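Local coordinates for protein aminotransferase (Psychrobacter arcticus 273-4, PDB 3IF2) that probably transfers amino groups between amino and keto acids, such as valine and pyruvate, using pyridoxal 5'-phosphate as cofactor, at residues A[144-158]-A[205-219]. Residues are numbered along the deposited sequence; the frame is centred on the assembly and turned at random.
With PLP (pyridoxal-5'-phosphate), chain C.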
loop_
_atom_site.group_PDB
_atom_site.type_symbol
_atom_site.label_atom_id
_atom_site.label_comp_id
_atom_site.label_asym_id
_atom_site.label_seq_id
_atom_site.Cartn_x
_atom_site.Cartn_y
_atom_site.Cartn_z
ATOM N N ASP A 144 26.697 3.979 -4.963
ATOM C CA ASP A 144 25.588 4.329 -4.054
ATOM C C ASP A 144 25.352 5.838 -4.019
ATOM O O ASP A 144 26.304 6.618 -4.014
ATOM C CB ASP A 144 25.846 3.840 -2.610
ATOM C CG ASP A 144 25.578 2.353 -2.419
ATOM O OD1 ASP A 144 25.038 1.680 -3.331
ATOM O OD2 ASP A 144 25.883 1.865 -1.313
ATOM N N LYS A 145 24.084 6.234 -4.029
ATOM C CA LYS A 145 23.700 7.634 -3.882
ATOM C C LYS A 145 22.731 7.772 -2.713
ATOM O O LYS A 145 21.997 6.838 -2.391
ATOM C CB LYS A 145 23.097 8.213 -5.157
ATOM C CG LYS A 145 24.010 8.145 -6.352
ATOM C CD LYS A 145 23.606 9.123 -7.439
ATOM C CE LYS A 145 24.509 8.950 -8.640
ATOM N NZ LYS A 145 24.332 10.013 -9.645
ATOM N N SER A 146 22.731 8.950 -2.099
ATOM C CA SER A 146 21.915 9.244 -0.928
ATOM C C SER A 146 20.890 10.328 -1.172
ATOM O O SER A 146 21.031 11.124 -2.108
ATOM C CB SER A 146 22.834 9.679 0.220
ATOM O OG SER A 146 23.550 8.572 0.696
ATOM N N ILE A 147 19.861 10.338 -0.316
ATOM C CA ILE A 147 18.826 11.381 -0.291
ATOM C C ILE A 147 19.389 12.409 0.701
ATOM O O ILE A 147 19.651 12.068 1.852
ATOM C CB ILE A 147 17.469 10.836 0.202
ATOM C CG1 ILE A 147 17.007 9.622 -0.643
ATOM C CG2 ILE A 147 16.417 11.926 0.193
ATOM C CD1 ILE A 147 16.890 9.849 -2.169
ATOM N N LEU A 148 19.623 13.642 0.245
ATOM C CA LEU A 148 20.185 14.703 1.092
ATOM C C LEU A 148 19.082 15.368 1.917
ATOM O O LEU A 148 18.129 15.894 1.353
ATOM C CB LEU A 148 20.937 15.758 0.259
ATOM C CG LEU A 148 21.546 16.993 0.959
ATOM C CD1 LEU A 148 22.416 16.621 2.142
ATOM C CD2 LEU A 148 22.350 17.812 -0.019
ATOM N N LEU A 149 19.214 15.312 3.247
ATOM C CA LEU A 149 18.321 15.982 4.178
ATOM C C LEU A 149 19.107 17.240 4.526
ATOM O O LEU A 149 20.106 17.153 5.227
ATOM C CB LEU A 149 18.041 15.113 5.412
ATOM C CG LEU A 149 17.476 13.703 5.193
ATOM C CD1 LEU A 149 17.131 13.077 6.534
ATOM C CD2 LEU A 149 16.259 13.708 4.288
ATOM N N PRO A 150 18.688 18.416 4.020
ATOM C CA PRO A 150 19.443 19.645 4.243
ATOM C C PRO A 150 19.451 20.176 5.679
ATOM O O PRO A 150 20.251 21.065 5.998
ATOM C CB PRO A 150 18.772 20.630 3.288
ATOM C CG PRO A 150 17.399 20.225 3.269
ATOM C CD PRO A 150 17.383 18.724 3.409
ATOM N N LEU A 151 18.572 19.654 6.525
ATOM C CA LEU A 151 18.545 20.002 7.935
ATOM C C LEU A 151 17.852 18.893 8.732
ATOM O O LEU A 151 16.810 18.401 8.325
ATOM C CB LEU A 151 17.847 21.363 8.132
ATOM C CG LEU A 151 17.597 21.908 9.547
ATOM C CD1 LEU A 151 17.505 23.415 9.544
ATOM C CD2 LEU A 151 16.346 21.324 10.151
ATOM N N THR A 152 18.479 18.486 9.832
ATOM C CA THR A 152 17.922 17.529 10.784
ATOM C C THR A 152 17.773 18.330 12.097
ATOM O O THR A 152 18.435 19.356 12.255
ATOM C CB THR A 152 18.815 16.289 10.940
ATOM O OG1 THR A 152 20.149 16.695 11.261
ATOM C CG2 THR A 152 18.850 15.499 9.650
ATOM N N PRO A 153 16.914 17.894 13.036
ATOM C CA PRO A 153 16.059 16.718 13.025
ATOM C C PRO A 153 15.029 16.675 11.888
ATOM O O PRO A 153 14.599 17.718 11.373
ATOM C CB PRO A 153 15.353 16.748 14.378
ATOM C CG PRO A 153 15.955 17.842 15.145
ATOM C CD PRO A 153 16.868 18.618 14.315
ATOM N N GLU A 154 14.718 15.460 11.463
ATOM C CA GLU A 154 13.739 15.201 10.416
ATOM C C GLU A 154 12.882 14.008 10.772
ATOM O O GLU A 154 13.135 13.344 11.769
ATOM C CB GLU A 154 14.426 15.031 9.046
ATOM C CG GLU A 154 14.374 16.288 8.170
ATOM C CD GLU A 154 12.977 16.599 7.614
ATOM O OE1 GLU A 154 12.005 15.885 7.967
ATOM O OE2 GLU A 154 12.864 17.584 6.836
ATOM N N TYR A 155 11.884 13.753 9.937
ATOM C CA TYR A 155 10.891 12.715 10.172
ATOM C C TYR A 155 11.456 11.320 10.418
ATOM O O TYR A 155 12.188 10.785 9.581
ATOM C CB TYR A 155 9.898 12.698 9.007
ATOM C CG TYR A 155 8.782 11.680 9.101
ATOM C CD1 TYR A 155 8.034 11.517 10.277
ATOM C CD2 TYR A 155 8.428 10.916 7.977
ATOM C CE1 TYR A 155 6.997 10.562 10.333
ATOM C CE2 TYR A 155 7.395 9.995 8.009
ATOM C CZ TYR A 155 6.677 9.820 9.173
ATOM O OH TYR A 155 5.688 8.884 9.151
ATOM N N ILE A 156 11.112 10.762 11.581
ATOM C CA ILE A 156 11.521 9.409 11.996
ATOM C C ILE A 156 11.184 8.330 10.943
ATOM O O ILE A 156 11.949 7.378 10.764
ATOM C CB ILE A 156 10.925 9.049 13.416
ATOM C CG1 ILE A 156 11.510 7.756 14.001
ATOM C CG2 ILE A 156 9.425 8.971 13.373
ATOM C CD1 ILE A 156 11.098 7.499 15.455
ATOM N N GLY A 157 10.056 8.496 10.259
ATOM C CA GLY A 157 9.580 7.553 9.224
ATOM C C GLY A 157 10.348 7.437 7.913
ATOM O O GLY A 157 10.100 6.496 7.141
ATOM N N TYR A 158 11.218 8.402 7.629
ATOM C CA TYR A 158 12.108 8.313 6.483
ATOM C C TYR A 158 13.186 7.249 6.692
ATOM O O TYR A 158 13.550 6.584 5.736
ATOM C CB TYR A 158 12.851 9.634 6.199
ATOM C CG TYR A 158 12.013 10.857 5.863
ATOM C CD1 TYR A 158 10.785 10.770 5.177
ATOM C CD2 TYR A 158 12.515 12.125 6.123
ATOM C CE1 TYR A 158 10.041 11.930 4.863
ATOM C CE2 TYR A 158 11.799 13.274 5.796
ATOM C CZ TYR A 158 10.565 13.183 5.187
ATOM O OH TYR A 158 9.897 14.356 4.899
ATOM N N GLY A 205 28.815 14.037 -7.188
ATOM C CA GLY A 205 27.696 13.389 -7.887
ATOM C C GLY A 205 27.093 12.144 -7.248
ATOM O O GLY A 205 26.503 11.331 -7.963
ATOM N N ARG A 206 27.199 12.030 -5.917
ATOM C CA ARG A 206 26.694 10.882 -5.145
ATOM C C ARG A 206 25.420 11.191 -4.331
ATOM O O ARG A 206 25.113 10.493 -3.348
ATOM C CB ARG A 206 27.820 10.339 -4.242
ATOM C CG ARG A 206 29.037 9.842 -5.029
ATOM C CD ARG A 206 30.093 9.166 -4.143
ATOM N NE ARG A 206 30.713 10.078 -3.185
ATOM C CZ ARG A 206 30.416 10.132 -1.889
ATOM N NH1 ARG A 206 29.508 9.315 -1.367
ATOM N NH2 ARG A 206 31.047 11.003 -1.110
ATOM N N ILE A 207 24.674 12.228 -4.733
ATOM C CA ILE A 207 23.392 12.602 -4.084
ATOM C C ILE A 207 22.331 12.486 -5.183
ATOM O O ILE A 207 22.435 13.152 -6.213
ATOM C CB ILE A 207 23.413 14.030 -3.455
ATOM C CG1 ILE A 207 24.389 14.090 -2.272
ATOM C CG2 ILE A 207 22.021 14.455 -2.980
ATOM C CD1 ILE A 207 23.999 13.216 -1.076
ATOM N N GLY A 208 21.347 11.614 -4.984
ATOM C CA GLY A 208 20.266 11.402 -5.968
ATOM C C GLY A 208 19.080 12.366 -5.917
ATOM O O GLY A 208 18.446 12.609 -6.938
ATOM N N ALA A 209 18.779 12.897 -4.733
ATOM C CA ALA A 209 17.691 13.861 -4.530
ATOM C C ALA A 209 17.887 14.604 -3.218
ATOM O O ALA A 209 18.685 14.171 -2.392
ATOM C CB ALA A 209 16.358 13.145 -4.512
ATOM N N ILE A 210 17.181 15.730 -3.059
ATOM C CA ILE A 210 17.158 16.488 -1.801
ATOM C C ILE A 210 15.745 16.336 -1.258
ATOM O O ILE A 210 14.790 16.381 -2.036
ATOM C CB ILE A 210 17.490 17.983 -1.963
ATOM C CG1 ILE A 210 18.882 18.161 -2.572
ATOM C CG2 ILE A 210 17.462 18.682 -0.607
ATOM C CD1 ILE A 210 19.310 19.629 -2.748
ATOM N N CYS A 211 15.607 16.154 0.056
ATOM C CA CYS A 211 14.294 16.016 0.686
ATOM C C CYS A 211 14.145 16.659 2.069
ATOM O O CYS A 211 15.081 16.642 2.867
ATOM C CB CYS A 211 13.923 14.541 0.800
ATOM S SG CYS A 211 12.216 14.299 1.380
ATOM N N CYS A 212 12.954 17.208 2.333
ATOM C CA CYS A 212 12.605 17.745 3.648
ATOM C C CYS A 212 11.102 17.919 3.856
ATOM O O CYS A 212 10.357 18.011 2.892
ATOM C CB CYS A 212 13.265 19.091 3.874
ATOM S SG CYS A 212 12.666 20.295 2.734
ATOM N N SER A 213 10.697 17.978 5.127
ATOM C CA SER A 213 9.321 18.183 5.544
ATOM C C SER A 213 9.128 19.649 5.912
ATOM O O SER A 213 10.008 20.241 6.544
ATOM C CB SER A 213 8.943 17.253 6.697
ATOM O OG SER A 213 9.882 17.276 7.747
ATOM N N ARG A 214 7.981 20.214 5.501
ATOM C CA ARG A 214 7.659 21.625 5.698
ATOM C C ARG A 214 6.144 21.835 5.923
ATOM O O ARG A 214 5.361 21.755 4.961
ATOM C CB ARG A 214 8.142 22.424 4.472
ATOM C CG ARG A 214 8.261 23.920 4.702
ATOM C CD ARG A 214 8.379 24.663 3.404
ATOM N NE ARG A 214 8.668 26.085 3.607
ATOM C CZ ARG A 214 8.396 27.079 2.752
ATOM N NH1 ARG A 214 7.758 26.879 1.589
ATOM N NH2 ARG A 214 8.742 28.326 3.083
ATOM N N PRO A 215 5.709 22.030 7.195
ATOM C CA PRO A 215 6.474 22.010 8.458
ATOM C C PRO A 215 7.035 20.627 8.791
ATOM O O PRO A 215 6.550 19.604 8.286
ATOM C CB PRO A 215 5.484 22.482 9.523
ATOM C CG PRO A 215 4.148 22.529 8.880
ATOM C CD PRO A 215 4.292 22.394 7.403
ATOM N N THR A 216 8.040 20.621 9.668
ATOM C CA THR A 216 8.771 19.431 10.013
ATOM C C THR A 216 8.247 18.696 11.240
ATOM O O THR A 216 7.851 19.317 12.228
ATOM C CB THR A 216 10.251 19.780 10.240
ATOM O OG1 THR A 216 10.759 20.411 9.064
ATOM C CG2 THR A 216 11.094 18.539 10.556
ATOM N N ASN A 217 8.205 17.367 11.108
ATOM C CA ASN A 217 7.977 16.414 12.189
ATOM C C ASN A 217 9.448 16.081 12.460
ATOM O O ASN A 217 10.136 15.643 11.535
ATOM C CB ASN A 217 7.180 15.181 11.686
ATOM C CG ASN A 217 6.978 14.087 12.758
ATOM O OD1 ASN A 217 7.677 14.055 13.749
ATOM N ND2 ASN A 217 6.028 13.176 12.533
ATOM N N PRO A 218 9.917 16.192 13.715
ATOM C CA PRO A 218 9.286 16.463 15.001
ATOM C C PRO A 218 9.382 17.875 15.565
ATOM O O PRO A 218 8.901 18.092 16.670
ATOM C CB PRO A 218 10.173 15.615 15.904
ATOM C CG PRO A 218 11.557 15.959 15.401
ATOM C CD PRO A 218 11.387 16.184 13.896
ATOM N N THR A 219 9.999 18.800 14.841
ATOM C CA THR A 219 10.377 20.094 15.397
ATOM C C THR A 219 9.333 21.174 15.404
ATOM O O THR A 219 9.343 22.024 16.290
ATOM C CB THR A 219 11.585 20.660 14.639
ATOM O OG1 THR A 219 11.249 20.753 13.250
ATOM C CG2 THR A 219 12.788 19.756 14.812
HETATM N N1 PLP C . 5.222 13.341 6.582
HETATM C C2 PLP C . 5.352 13.753 7.891
HETATM C C2A PLP C . 6.183 14.967 8.157
HETATM C C3 PLP C . 4.696 13.040 8.920
HETATM O O3 PLP C . 4.795 13.416 10.233
HETATM C C4 PLP C . 3.932 11.891 8.604
HETATM C C4A PLP C . 3.483 11.012 9.766
HETATM O O4A PLP C . 2.318 10.606 9.860
HETATM C C5 PLP C . 3.820 11.484 7.233
HETATM C C6 PLP C . 4.482 12.240 6.248
HETATM C C5A PLP C . 3.049 10.227 6.781
HETATM O O4P PLP C . 1.676 10.454 6.542
HETATM P P PLP C . 0.784 9.366 5.770
HETATM O O1P PLP C . 1.416 8.093 5.261
HETATM O O2P PLP C . 0.298 10.164 4.607
HETATM O O3P PLP C . -0.288 9.008 6.722
HETATM O O HOH W 1 13.620 20.478 11.896
#
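Ser-146 and Leu-148 carry the backbone pairing with residues 206-211 through four N-H···O hydrogen bonds: Ser-146 N to Arg-206 O, Gly-208 N back to Ser-146 O, Leu-148 N to Ala-209 O (2.8 Å) and Cys-211 N to Leu-148 O. Apolar contacts follow both faces. Leu-148 CB meets Ile-207 CG2 on one; on the other, Ile-147, with CG1 beside the backbone nitrogen, turns CG2 to Cys-211 CB at 3.7 Å.

With N-to-C directions 17° apart, the strands are parallel neighbours in the central mixed sheet of the class I/II aminotransferase domain. Past Leu-149, the loop carrying Glu-154 is held to the end of strand 207-213, just before the turn that presents Asn-217. The chain of Glu-154 bends at chi2 (-71°), turning its carboxylate onto Ser-213: OE1 accepts Ser-213 OG at 2.5 Å and OE2 accepts Ser-213 N at 2.8 Å, both on their syn sides, while the anti lone pair of OE1 takes Tyr-155 N. A glutamine in its place would probably set an amide NH2 against at least one of these donors, so that Ser-213 or Tyr-155 would lose an acceptor.

Pyridoxal phosphate is met by both loops. Asn-217 ND2 donates to PLP O3 over 2.6 Å, nearly straight at 170°, and Asn-217 OD1 is bound by Arg-416. One face of the Tyr-155 ring lies against PLP C3, offset toward the rim; over the opposite face sits Gly-157 N.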